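Methyltransferase (Thermus thermophilus, PDB 3TMA) transfers a methyl group from S-adenosyl-L-methionine to the N2 atom of guanosine 6 in tRNA(Phe), using a Rossmann-fold catalytic domain fused to an N-terminal THUMP domain. Local coordinates at residues H75-A81 and F164-T170. Sequence-based numbering, arbitrary orientation.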
loop_
_atom_site.group_PDB
_atom_site.type_symbol
_atom_site.label_atom_id
_atom_site.label_comp_id
_atom_site.label_asym_id
_atom_site.label_seq_id
_atom_site.Cartn_x
_atom_site.Cartn_y
_atom_site.Cartn_z
ATOM N N HIS A 75 -6.246 1.889 4.151
ATOM C CA HIS A 75 -7.478 2.376 4.813
ATOM C C HIS A 75 -7.349 3.852 5.191
ATOM O O HIS A 75 -6.232 4.371 5.363
ATOM C CB HIS A 75 -7.812 1.537 6.087
ATOM C CG HIS A 75 -8.608 0.294 5.796
ATOM N ND1 HIS A 75 -9.760 0.304 5.022
ATOM C CD2 HIS A 75 -8.389 -1.004 6.118
ATOM C CE1 HIS A 75 -10.238 -0.923 4.923
ATOM N NE2 HIS A 75 -9.428 -1.736 5.587
ATOM N N LEU A 76 -8.492 4.537 5.240
ATOM C CA LEU A 76 -8.575 5.905 5.725
ATOM C C LEU A 76 -9.551 5.951 6.936
ATOM O O LEU A 76 -10.666 5.414 6.860
ATOM C CB LEU A 76 -9.144 6.801 4.629
ATOM C CG LEU A 76 -8.372 6.830 3.281
ATOM C CD1 LEU A 76 -9.101 7.766 2.329
ATOM C CD2 LEU A 76 -6.931 7.321 3.530
ATOM N N VAL A 77 -9.152 6.667 7.973
ATOM C CA VAL A 77 -10.000 6.944 9.171
ATOM C C VAL A 77 -10.060 8.447 9.408
ATOM O O VAL A 77 -9.044 9.099 9.416
ATOM C CB VAL A 77 -9.366 6.255 10.429
ATOM C CG1 VAL A 77 -10.229 6.423 11.668
ATOM C CG2 VAL A 77 -9.224 4.740 10.127
ATOM N N LEU A 78 -11.238 8.991 9.660
ATOM C CA LEU A 78 -11.340 10.368 10.148
ATOM C C LEU A 78 -11.449 10.340 11.655
ATOM O O LEU A 78 -12.424 9.782 12.177
ATOM C CB LEU A 78 -12.565 11.058 9.545
ATOM C CG LEU A 78 -12.959 12.446 10.084
ATOM C CD1 LEU A 78 -11.895 13.428 9.737
ATOM C CD2 LEU A 78 -14.310 12.844 9.448
ATOM N N PHE A 79 -10.424 10.844 12.351
ATOM C CA PHE A 79 -10.454 10.917 13.803
ATOM C C PHE A 79 -11.017 12.277 14.133
ATOM O O PHE A 79 -10.460 13.281 13.686
ATOM C CB PHE A 79 -9.059 10.714 14.410
ATOM C CG PHE A 79 -8.626 9.277 14.429
ATOM C CD1 PHE A 79 -9.451 8.287 15.016
ATOM C CD2 PHE A 79 -7.406 8.897 13.849
ATOM C CE1 PHE A 79 -9.048 6.926 15.018
ATOM C CE2 PHE A 79 -6.980 7.536 13.879
ATOM C CZ PHE A 79 -7.792 6.565 14.493
ATOM N N ARG A 80 -12.188 12.293 14.786
ATOM C CA ARG A 80 -12.827 13.519 15.229
ATOM C C ARG A 80 -12.404 13.995 16.600
ATOM O O ARG A 80 -12.657 15.133 16.962
ATOM C CB ARG A 80 -14.370 13.454 15.139
ATOM C CG ARG A 80 -14.919 13.399 13.672
ATOM C CD ARG A 80 -16.474 13.678 13.644
ATOM N NE ARG A 80 -16.987 13.719 12.271
ATOM C CZ ARG A 80 -17.567 12.694 11.656
ATOM N NH1 ARG A 80 -17.793 11.551 12.306
ATOM N NH2 ARG A 80 -17.978 12.837 10.389
ATOM N N ALA A 81 -11.748 13.156 17.377
ATOM C CA ALA A 81 -11.209 13.633 18.667
ATOM C C ALA A 81 -9.883 12.962 18.907
ATOM O O ALA A 81 -9.694 11.776 18.576
ATOM C CB ALA A 81 -12.123 13.276 19.814
ATOM N N PHE A 164 -7.678 8.273 20.138
ATOM C CA PHE A 164 -8.213 8.831 18.893
ATOM C C PHE A 164 -9.546 8.148 18.675
ATOM O O PHE A 164 -9.631 6.933 18.808
ATOM C CB PHE A 164 -7.294 8.458 17.715
ATOM C CG PHE A 164 -5.873 9.024 17.804
ATOM C CD1 PHE A 164 -4.943 8.485 18.681
ATOM C CD2 PHE A 164 -5.465 10.041 16.944
ATOM C CE1 PHE A 164 -3.643 9.002 18.753
ATOM C CE2 PHE A 164 -4.151 10.529 16.969
ATOM C CZ PHE A 164 -3.252 10.014 17.881
ATOM N N LEU A 165 -10.586 8.912 18.339
ATOM C CA LEU A 165 -11.926 8.352 18.101
ATOM C C LEU A 165 -12.467 8.922 16.817
ATOM O O LEU A 165 -12.365 10.151 16.585
ATOM C CB LEU A 165 -12.902 8.749 19.236
ATOM C CG LEU A 165 -12.588 8.158 20.620
ATOM C CD1 LEU A 165 -11.671 9.079 21.423
ATOM C CD2 LEU A 165 -13.880 7.932 21.374
ATOM N N GLY A 166 -13.087 8.064 16.006
ATOM C CA GLY A 166 -13.671 8.516 14.728
ATOM C C GLY A 166 -14.259 7.372 13.934
ATOM O O GLY A 166 -14.711 6.388 14.503
ATOM N N VAL A 167 -14.266 7.517 12.607
ATOM C CA VAL A 167 -15.010 6.616 11.742
ATOM C C VAL A 167 -14.101 6.229 10.563
ATOM O O VAL A 167 -13.348 7.058 10.030
ATOM C CB VAL A 167 -16.377 7.292 11.279
ATOM C CG1 VAL A 167 -16.112 8.630 10.601
ATOM C CG2 VAL A 167 -17.153 6.390 10.357
ATOM N N GLN A 168 -14.066 4.935 10.266
ATOM C CA GLN A 168 -13.421 4.453 9.061
ATOM C C GLN A 168 -14.130 4.969 7.801
ATOM O O GLN A 168 -15.339 4.866 7.683
ATOM C CB GLN A 168 -13.391 2.930 9.061
ATOM C CG GLN A 168 -12.418 2.355 8.040
ATOM C CD GLN A 168 -12.017 0.923 8.408
ATOM O OE1 GLN A 168 -11.522 0.671 9.504
ATOM N NE2 GLN A 168 -12.241 -0.004 7.498
ATOM N N LEU A 169 -13.378 5.540 6.873
ATOM C CA LEU A 169 -13.993 6.115 5.662
ATOM C C LEU A 169 -14.094 5.098 4.551
ATOM O O LEU A 169 -14.935 5.218 3.673
ATOM C CB LEU A 169 -13.219 7.345 5.155
ATOM C CG LEU A 169 -13.069 8.439 6.188
ATOM C CD1 LEU A 169 -12.081 9.473 5.670
ATOM C CD2 LEU A 169 -14.452 9.092 6.463
ATOM N N THR A 170 -13.151 4.167 4.537
ATOM C CA THR A 170 -13.076 3.131 3.507
ATOM C C THR A 170 -13.811 1.881 4.005
ATOM O O THR A 170 -13.639 1.497 5.154
ATOM C CB THR A 170 -11.567 2.757 3.267
ATOM O OG1 THR A 170 -10.890 2.684 4.546
ATOM C CG2 THR A 170 -10.923 3.831 2.409
#
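F164 sets its CB over the centre of the F79 ring, a CH-pi contact with CB 3.4 Å from the ring centroid, while V77 CG1 lies against the opposite face near the rim. The two phenyl planes meet obliquely at 55°. The rings lie on one face of two antiparallel, hydrogen-bonded strands, 76-81 and 164-168, central neighbours in the mixed sheet of the N-terminal, THUMP-containing part, with strand 21-25 beyond 76-81 and strand 152-159 beyond 164-168. On the other face of the sheet, L169 CD2 and V167 CG1 approach L78 CB, and R80 runs extended alongside V167, its guanidinium resting a face on L78 CD2 before ending in a salt bridge to E105. Beside F79, G166 brings its CA to 3.1 Å from L78 O, a close CA-H...O contact between the backbones. A classic beta bulge follows: R80 and A81 both face L165; A81 N donates to L165 O at 3.2 Å, in the carbonyl plane, and R80 N adds a weak, bent bond to the same oxygen. Toward the other end, L169 N reaches L76 O at 2.7 Å. There Q168, with CG anti to its backbone N (chi1 -165°), brings its amide NE2 over one face of the H75 ring, near the rim, Q168 NE2 3.4 Å from H75 CE1. Q168 NE2 donates to T170 O, which lies in the amide plane, while R155 NH1 hydrogen-bonds Q168 OE1; together they fix the amide's rotation. L76 N donates to T170 OG1 at 3.1 Å, and T170 OG1 shares a 2.7 Å hydrogen bond with H75 ND1 near the imidazole plane.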